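Local coordinates for acyl-[acyl-carrier-protein]--UDP-N-acetylglucosamine O-acyltransferase (Acinetobacter baumannii, PDB 4E6U) that probably catalyses the transfer of an acyl chain from acyl carrier protein to UDP-N-acetylglucosamine, an early step of lipopolysaccharide synthesis, at residues 177-182 with 192-197; 221-226 with 236-241. All coordinates share one frame; numbering follows the deposited sequence. Where two conformers were deposited one is given.

In the fold
Interaction 1 comes first along the chain, at the end of the parallel beta-helix where its last short strand, 178-179, meets the final strand, 194-199. Interaction 2 follows in the C-terminal helical region, between helices 211-225 and 231-241. Their centres are about 20 Å apart, on the same side of the chain's centre. Segments 192-197 and 221-226 nonetheless touch: Y221 OH lies 3.2 Å from A196 C, and F225 CE1 packs 3.7 Å from A196 CB. The last strand of the beta part is thus packed directly against helix 211-225, whose L223 and I224 in turn meet helix 231-241, so the two contacts form successive layers from the coil to the helical end.

Interaction 1: residues 177-182 with 192-197; sequences SLILKD and NPAHAF
A small, water-bridged contact links L178 and I179, in the last short strand of their beta-helix sheet, to N192 and A194 at the turn into the chain's final strand. No direct hydrogen bond crosses between the two segments. Instead, one water bridges the two backbones, donating to L178 O and accepting from A194 N, the latter at 2.8 Å. A second water accepts from L180 N at 2.9 Å and makes only a weak bond to A194 O. Beside the first bridge the packing is tight: the methyl CB of A194 presses on L178 O at 3.0 Å. The same methyl meets CD1 of I179 at 3.8 Å. I179 starts out directed away from A194, and its second torsion (chi2 -61°) folds CD1 back to make this apolar touch.

This is the C-terminal end of a left-handed parallel beta-helix, the hexapeptide-repeat fold of the LpxA family. Here the regular coils give way to the antiparallel pair of strands 187-191 and 194-199, and the peptide bond between N192 and P193 in their turn is cis. S177 OG bonds to G174 O and G191 N, tying the last coil to the end of strand 187-191.

At the side facing the second subunit, L178 and N192 cross at a slant, with the amide oxygen doing the touching: OD1 lies 3.5 Å from L178 CD2 and 3.6 Å from L178 CB. Chi1 of N192 is 176°, setting the amide opposite its own backbone N and bringing OD1 alongside the leucine. In that second subunit, G175 packs on L178 and A176 O makes a weak hydrogen bond with N192 ND2.

Interaction 2: residues 221-226 with 236-241; sequences YKLIFK and DQIKSE
The hydroxyl S240 OG donates a 2.7 Å hydrogen bond to E241 OE2, on the lone pair turned away from the other carboxylate oxygen, but this bond stays within helix 231-241. What crosses to helix 211-225 is apolar: L223 and I224 on one side, Q237 and I238 on the other. The short helix segments run nearly antiparallel, at 160°, with axes 10.0 Å apart at their closest.

L223 carries the larger share. Both its methyls rest against one side of Q237 CB, CD1 and CD2 each 3.8 Å from it, and the two side chains are nearly perpendicular. CD1 also reaches CG1 of I238 at 4.1 Å, where leucine and isoleucine lie alongside, pointing opposite ways. Q237 thus offers its aliphatic base to the leucine, and the bend at chi2 (-54°) leads its amide away from the interface.

Deeper in, the end of I238, CD1, lies across the CG1-CD1 bond of I224, 3.9 Å from I224 CD1. In I238 the near-extended chi2, 164°, carries CD1 forward to this meeting, although its CB leaves the helix to one side. The other branch of I224 is used within its own helix: CG2 sits 3.6 Å above the plane of the F225 ring, over its centre. Helix 250-258 closes over this buried part, with L252 and L256 against I224 and I253 against I238, so that three helices share one apolar core in the C-terminal region.

With no hydrogen bond or salt bridge between the two segments, their pairing rests on the fit and burial of hydrocarbon surface.

Interaction 1: residues 177-182 with 192-197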
ATOM      1  N   SER A 177       3.113  -7.727   8.293  1.00 15.12           N
ATOM      2  CA  SER A 177       4.322  -7.818   9.116  1.00 14.84           C
ATOM      3  C   SER A 177       5.367  -6.798   8.727  1.00 15.87           C
ATOM      4  O   SER A 177       5.434  -6.353   7.570  1.00 16.37           O
ATOM      5  CB  SER A 177       4.940  -9.207   9.014  1.00 15.74           C
ATOM      6  OG  SER A 177       4.059 -10.210   9.455  1.00 18.21           O
ATOM      7  N   LEU A 178       6.204  -6.431   9.691  1.00 15.50           N
ATOM      8  CA  LEU A 178       7.374  -5.602   9.447  1.00 15.83           C
ATOM      9  C   LEU A 178       8.584  -6.460   9.760  1.00 15.42           C
ATOM     10  O   LEU A 178       8.827  -6.786  10.915  1.00 15.43           O
ATOM     11  CB  LEU A 178       7.354  -4.314  10.286  1.00 17.26           C
ATOM     12  CG  LEU A 178       8.593  -3.415  10.177  1.00 19.87           C
ATOM     13  CD1 LEU A 178       8.790  -2.881   8.751  1.00 22.61           C
ATOM     14  CD2 LEU A 178       8.496  -2.264  11.173  1.00 21.91           C
ATOM     15  N   ILE A 179       9.308  -6.865   8.731  1.00 15.54           N
ATOM     16  CA  ILE A 179      10.455  -7.748   8.903  1.00 15.46           C
ATOM     17  C   ILE A 179      11.736  -6.941   8.922  1.00 16.01           C
ATOM     18  O   ILE A 179      12.091  -6.299   7.936  1.00 16.56           O
ATOM     19  CB  ILE A 179      10.495  -8.822   7.788  1.00 16.46           C
ATOM     20  CG1 ILE A 179       9.205  -9.660   7.792  1.00 17.13           C
ATOM     21  CG2 ILE A 179      11.756  -9.694   7.927  1.00 17.54           C
ATOM     22  CD1 ILE A 179       8.930 -10.431   9.080  1.00 20.87           C
ATOM     23  N   LEU A 180      12.431  -6.963  10.058  1.00 16.36           N
ATOM     24  CA  LEU A 180      13.627  -6.139  10.245  1.00 16.72           C
ATOM     25  C   LEU A 180      14.918  -6.942  10.305  1.00 17.27           C
ATOM     26  O   LEU A 180      16.009  -6.364  10.268  1.00 18.25           O
ATOM     27  CB  LEU A 180      13.503  -5.288  11.517  1.00 17.94           C
ATOM     28  CG  LEU A 180      12.307  -4.345  11.598  1.00 18.41           C
ATOM     29  CD1 LEU A 180      12.313  -3.642  12.956  1.00 21.01           C
ATOM     30  CD2 LEU A 180      12.333  -3.334  10.463  1.00 19.19           C
ATOM     31  N   LYS A 181      14.785  -8.265  10.401  1.00 16.79           N
ATOM     32  CA  LYS A 181      15.922  -9.177  10.495  1.00 17.32           C
ATOM     33  C   LYS A 181      15.650 -10.397   9.622  1.00 17.84           C
ATOM     34  O   LYS A 181      14.593 -10.494   8.995  1.00 18.47           O
ATOM     35  CB  LYS A 181      16.171  -9.580  11.956  1.00 18.18           C
ATOM     36  CG  LYS A 181      16.644  -8.410  12.815  1.00 21.48           C
ATOM     37  CD  LYS A 181      17.031  -8.873  14.193  1.00 24.60           C
ATOM     38  CE  LYS A 181      17.508  -7.717  15.029  1.00 27.28           C
ATOM     39  NZ  LYS A 181      17.683  -8.170  16.443  1.00 29.83           N
ATOM     40  N   ASP A 182      16.599 -11.322   9.560  1.00 17.64           N
ATOM     41  CA  ASP A 182      16.483 -12.442   8.636  1.00 17.91           C
ATOM     42  C   ASP A 182      15.447 -13.446   9.088  1.00 17.52           C
ATOM     43  O   ASP A 182      15.261 -13.646  10.306  1.00 17.86           O
ATOM     44  CB  ASP A 182      17.817 -13.158   8.493  1.00 18.79           C
ATOM     45  CG  ASP A 182      18.859 -12.331   7.787  1.00 21.21           C
ATOM     46  OD1 ASP A 182      18.579 -11.195   7.313  1.00 17.96           O
ATOM     47  OD2 ASP A 182      19.994 -12.843   7.700  1.00 22.98           O
ATOM     48  N   ASN A 192       4.262  -6.867  13.882  1.00 26.52           N
ATOM     49  CA  ASN A 192       4.870  -5.541  13.904  1.00 29.05           C
ATOM     50  C   ASN A 192       4.787  -5.043  15.359  1.00 30.70           C
ATOM     51  O   ASN A 192       3.785  -4.415  15.756  1.00 31.85           O
ATOM     52  CB  ASN A 192       4.116  -4.607  12.950  1.00 29.01           C
ATOM     53  CG  ASN A 192       4.629  -3.171  12.979  1.00 29.43           C
ATOM     54  OD1 ASN A 192       5.800  -2.908  13.249  1.00 31.15           O
ATOM     55  ND2 ASN A 192       3.734  -2.233  12.681  1.00 30.56           N
ATOM     56  N   PRO A 193       5.818  -5.349  16.176  1.00 32.13           N
ATOM     57  CA  PRO A 193       7.085  -6.068  15.889  1.00 32.54           C
ATOM     58  C   PRO A 193       6.951  -7.564  15.504  1.00 32.19           C
ATOM     59  O   PRO A 193       6.011  -8.231  15.953  1.00 32.92           O
ATOM     60  CB  PRO A 193       7.870  -5.916  17.200  1.00 33.03           C
ATOM     61  CG  PRO A 193       6.821  -5.738  18.251  1.00 33.41           C
ATOM     62  CD  PRO A 193       5.723  -4.951  17.597  1.00 32.69           C
ATOM     63  N   ALA A 194       7.907  -8.065  14.712  1.00 31.58           N
ATOM     64  CA  ALA A 194       7.811  -9.375  13.995  1.00 30.94           C
ATOM     65  C   ALA A 194       8.645 -10.555  14.512  1.00 30.51           C
ATOM     66  O   ALA A 194       9.867 -10.631  14.251  1.00 30.05           O
ATOM     67  CB  ALA A 194       8.122  -9.188  12.556  1.00 31.50           C
ATOM     68  N   HIS A 195       7.940 -11.503  15.135  1.00 28.01           N
ATOM     69  CA  HIS A 195       8.530 -12.640  15.863  1.00 27.10           C
ATOM     70  C   HIS A 195       8.469 -13.939  15.042  1.00 24.48           C
ATOM     71  O   HIS A 195       7.602 -14.093  14.195  1.00 20.97           O
ATOM     72  CB  HIS A 195       7.776 -12.848  17.189  1.00 28.19           C
ATOM     73  CG  HIS A 195       7.758 -11.645  18.087  1.00 31.82           C
ATOM     74  ND1 HIS A 195       8.877 -11.198  18.758  1.00 34.38           N
ATOM     75  CD2 HIS A 195       6.749 -10.811  18.444  1.00 34.06           C
ATOM     76  CE1 HIS A 195       8.563 -10.132  19.475  1.00 35.29           C
ATOM     77  NE2 HIS A 195       7.277  -9.877  19.304  1.00 35.25           N
ATOM     78  N   ALA A 196       9.371 -14.888  15.303  1.00 23.12           N
ATOM     79  CA  ALA A 196       9.217 -16.253  14.772  1.00 21.45           C
ATOM     80  C   ALA A 196       8.181 -17.012  15.602  1.00 20.83           C
ATOM     81  O   ALA A 196       8.143 -16.858  16.830  1.00 21.69           O
ATOM     82  CB  ALA A 196      10.549 -17.004  14.777  1.00 22.07           C
ATOM     83  N   PHE A 197       7.332 -17.804  14.951  1.00 20.14           N
ATOM     84  CA  PHE A 197       6.316 -18.573  15.690  1.00 21.56           C
ATOM     85  C   PHE A 197       6.366 -20.084  15.526  1.00 23.05           C
ATOM     86  O   PHE A 197       5.645 -20.812  16.216  1.00 26.38           O
ATOM     87  CB  PHE A 197       4.850 -18.059  15.575  1.00 22.30           C
ATOM     88  CG  PHE A 197       4.620 -16.665  16.045  0.60 22.38           C
ATOM     89  CD1 PHE A 197       4.877 -15.567  15.227  0.60 21.20           C
ATOM     90  CD2 PHE A 197       4.051 -16.451  17.293  0.60 22.31           C
ATOM     91  CE1 PHE A 197       4.637 -14.273  15.682  0.60 22.10           C
ATOM     92  CE2 PHE A 197       3.802 -15.167  17.752  0.60 22.95           C
ATOM     93  CZ  PHE A 197       4.090 -14.076  16.945  0.60 23.03           C
TER
HETATM   94  O   HOH W   1       9.324  -5.901  13.717  1.00 32.63           O
HETATM   95  O   HOH W   2      11.712  -8.197  12.591  1.00 27.40           O

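Interaction 2: residues 221-226 with 236-241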
ATOM      1  N   TYR A 221      14.452 -25.792  15.490  1.00 15.25           N
ATOM      2  CA  TYR A 221      13.766 -24.548  15.828  1.00 15.34           C
ATOM      3  C   TYR A 221      13.924 -24.240  17.325  1.00 14.36           C
ATOM      4  O   TYR A 221      14.235 -23.112  17.706  1.00 14.55           O
ATOM      5  CB  TYR A 221      12.280 -24.626  15.433  1.00 16.36           C
ATOM      6  CG  TYR A 221      11.549 -23.346  15.733  1.00 17.39           C
ATOM      7  CD1 TYR A 221      11.378 -22.380  14.740  1.00 17.70           C
ATOM      8  CD2 TYR A 221      11.063 -23.080  17.006  1.00 18.59           C
ATOM      9  CE1 TYR A 221      10.722 -21.176  15.012  1.00 19.87           C
ATOM     10  CE2 TYR A 221      10.406 -21.875  17.290  1.00 19.47           C
ATOM     11  CZ  TYR A 221      10.241 -20.940  16.281  1.00 21.09           C
ATOM     12  OH  TYR A 221       9.601 -19.748  16.566  1.00 22.44           O
ATOM     13  N   LYS A 222      13.708 -25.246  18.169  1.00 14.83           N
ATOM     14  CA  LYS A 222      13.852 -25.034  19.599  1.00 15.74           C
ATOM     15  C   LYS A 222      15.267 -24.611  19.966  1.00 14.48           C
ATOM     16  O   LYS A 222      15.452 -23.704  20.791  1.00 14.70           O
ATOM     17  CB  LYS A 222      13.490 -26.291  20.369  1.00 16.13           C
ATOM     18  CG  LYS A 222      12.023 -26.654  20.384  0.60 17.80           C
ATOM     19  CD  LYS A 222      11.850 -27.972  21.124  0.60 21.11           C
ATOM     20  CE  LYS A 222      10.623 -27.972  21.991  0.60 23.92           C
ATOM     21  NZ  LYS A 222      10.727 -29.019  23.046  0.60 26.12           N
ATOM     22  N   LEU A 223      16.269 -25.264  19.365  1.00 13.86           N
ATOM     23  CA  LEU A 223      17.656 -24.854  19.594  1.00 14.81           C
ATOM     24  C   LEU A 223      17.950 -23.415  19.209  1.00 15.29           C
ATOM     25  O   LEU A 223      18.649 -22.700  19.922  1.00 15.92           O
ATOM     26  CB  LEU A 223      18.629 -25.795  18.882  1.00 15.04           C
ATOM     27  CG  LEU A 223      18.739 -27.193  19.507  1.00 15.48           C
ATOM     28  CD1 LEU A 223      19.256 -28.167  18.480  1.00 16.30           C
ATOM     29  CD2 LEU A 223      19.649 -27.168  20.755  1.00 14.06           C
ATOM     30  N   ILE A 224      17.398 -22.985  18.069  1.00 14.54           N
ATOM     31  CA  ILE A 224      17.659 -21.639  17.572  1.00 15.95           C
ATOM     32  C   ILE A 224      16.915 -20.566  18.377  1.00 14.23           C
ATOM     33  O   ILE A 224      17.490 -19.542  18.733  1.00 16.19           O
ATOM     34  CB  ILE A 224      17.258 -21.536  16.085  1.00 15.04           C
ATOM     35  CG1 ILE A 224      18.137 -22.454  15.236  1.00 16.09           C
ATOM     36  CG2 ILE A 224      17.413 -20.094  15.594  1.00 16.48           C
ATOM     37  CD1 ILE A 224      17.602 -22.703  13.804  1.00 16.43           C
ATOM     38  N   PHE A 225      15.645 -20.819  18.663  1.00 14.90           N
ATOM     39  CA  PHE A 225      14.776 -19.769  19.173  1.00 15.89           C
ATOM     40  C   PHE A 225      14.436 -19.823  20.652  1.00 16.97           C
ATOM     41  O   PHE A 225      14.083 -18.793  21.225  1.00 18.29           O
ATOM     42  CB  PHE A 225      13.487 -19.733  18.338  1.00 15.66           C
ATOM     43  CG  PHE A 225      13.713 -19.312  16.908  1.00 16.43           C
ATOM     44  CD1 PHE A 225      13.949 -17.976  16.593  1.00 16.79           C
ATOM     45  CD2 PHE A 225      13.713 -20.249  15.890  1.00 15.81           C
ATOM     46  CE1 PHE A 225      14.177 -17.595  15.280  1.00 17.50           C
ATOM     47  CE2 PHE A 225      13.922 -19.868  14.557  1.00 16.87           C
ATOM     48  CZ  PHE A 225      14.153 -18.539  14.264  1.00 16.50           C
ATOM     49  N   LYS A 226      14.522 -20.997  21.265  1.00 16.62           N
ATOM     50  CA  LYS A 226      14.010 -21.172  22.633  1.00 17.84           C
ATOM     51  C   LYS A 226      15.081 -21.484  23.668  1.00 18.08           C
ATOM     52  O   LYS A 226      14.836 -21.373  24.866  1.00 21.23           O
ATOM     53  CB  LYS A 226      12.945 -22.269  22.668  1.00 17.93           C
ATOM     54  CG  LYS A 226      11.794 -22.081  21.682  1.00 22.07           C
ATOM     55  CD  LYS A 226      10.980 -20.862  22.051  1.00 26.80           C
ATOM     56  CE  LYS A 226       9.553 -20.994  21.548  1.00 30.65           C
ATOM     57  NZ  LYS A 226       8.761 -19.815  22.009  1.00 34.06           N
ATOM     58  N   ASP A 236      26.040 -25.495  15.950  1.00 15.79           N
ATOM     59  CA  ASP A 236      26.846 -26.628  16.424  1.00 16.52           C
ATOM     60  C   ASP A 236      25.942 -27.773  16.871  1.00 16.32           C
ATOM     61  O   ASP A 236      26.207 -28.953  16.590  1.00 16.19           O
ATOM     62  CB  ASP A 236      27.773 -26.205  17.571  1.00 16.92           C
ATOM     63  CG  ASP A 236      28.938 -25.331  17.121  1.00 19.10           C
ATOM     64  OD1 ASP A 236      29.336 -25.405  15.932  1.00 22.54           O
ATOM     65  OD2 ASP A 236      29.463 -24.576  17.967  1.00 20.12           O
ATOM     66  N   GLN A 237      24.859 -27.458  17.579  1.00 15.08           N
ATOM     67  CA  GLN A 237      23.939 -28.498  18.037  1.00 14.95           C
ATOM     68  C   GLN A 237      23.182 -29.168  16.907  1.00 15.66           C
ATOM     69  O   GLN A 237      22.965 -30.384  16.924  1.00 16.67           O
ATOM     70  CB  GLN A 237      22.960 -27.943  19.080  1.00 14.68           C
ATOM     71  CG  GLN A 237      23.659 -27.456  20.363  1.00 14.49           C
ATOM     72  CD  GLN A 237      24.557 -28.525  20.972  1.00 12.91           C
ATOM     73  OE1 GLN A 237      24.155 -29.689  21.088  1.00 13.11           O
ATOM     74  NE2 GLN A 237      25.778 -28.132  21.352  1.00 14.64           N
ATOM     75  N   ILE A 238      22.788 -28.380  15.905  1.00 15.73           N
ATOM     76  CA  ILE A 238      22.073 -28.941  14.764  1.00 17.07           C
ATOM     77  C   ILE A 238      22.996 -29.883  13.975  1.00 17.21           C
ATOM     78  O   ILE A 238      22.593 -30.983  13.595  1.00 17.66           O
ATOM     79  CB  ILE A 238      21.475 -27.816  13.871  1.00 16.90           C
ATOM     80  CG1 ILE A 238      20.407 -27.051  14.657  1.00 17.09           C
ATOM     81  CG2 ILE A 238      20.836 -28.398  12.613  1.00 16.72           C
ATOM     82  CD1 ILE A 238      20.032 -25.697  14.021  1.00 17.62           C
ATOM     83  N   LYS A 239      24.235 -29.442  13.776  1.00 18.37           N
ATOM     84  CA  LYS A 239      25.243 -30.258  13.082  1.00 20.71           C
ATOM     85  C   LYS A 239      25.490 -31.582  13.788  1.00 21.87           C
ATOM     86  O   LYS A 239      25.548 -32.633  13.148  1.00 23.25           O
ATOM     87  CB  LYS A 239      26.566 -29.509  12.989  1.00 22.15           C
ATOM     88  CG  LYS A 239      26.643 -28.469  11.912  1.00 23.44           C
ATOM     89  CD  LYS A 239      28.073 -27.939  11.824  1.00 28.57           C
ATOM     90  CE  LYS A 239      28.220 -26.873  10.761  1.00 30.42           C
ATOM     91  NZ  LYS A 239      29.610 -26.326  10.757  1.00 32.74           N
ATOM     92  N   SER A 240      25.627 -31.528  15.112  1.00 21.23           N
ATOM     93  CA  SER A 240      25.924 -32.710  15.938  1.00 21.56           C
ATOM     94  C   SER A 240      24.805 -33.738  15.904  1.00 21.32           C
ATOM     95  O   SER A 240      25.027 -34.936  15.633  1.00 22.42           O
ATOM     96  CB  SER A 240      26.152 -32.257  17.407  1.00 20.47           C
ATOM     97  OG  SER A 240      26.457 -33.359  18.269  1.00 24.74           O
ATOM     98  N   GLU A 241      23.592 -33.278  16.189  1.00 19.86           N
ATOM     99  CA  GLU A 241      22.520 -34.174  16.564  1.00 20.04           C
ATOM    100  C   GLU A 241      21.407 -34.359  15.544  1.00 19.23           C
ATOM    101  O   GLU A 241      20.674 -35.344  15.607  1.00 20.08           O
ATOM    102  CB  GLU A 241      21.902 -33.741  17.904  1.00 20.50           C
ATOM    103  CG  GLU A 241      22.887 -33.719  19.085  1.00 20.30           C
ATOM    104  CD  GLU A 241      23.474 -35.088  19.382  1.00 19.70           C
ATOM    105  OE1 GLU A 241      22.726 -36.016  19.746  1.00 24.13           O
ATOM    106  OE2 GLU A 241      24.676 -35.209  19.224  1.00 20.60           O
TER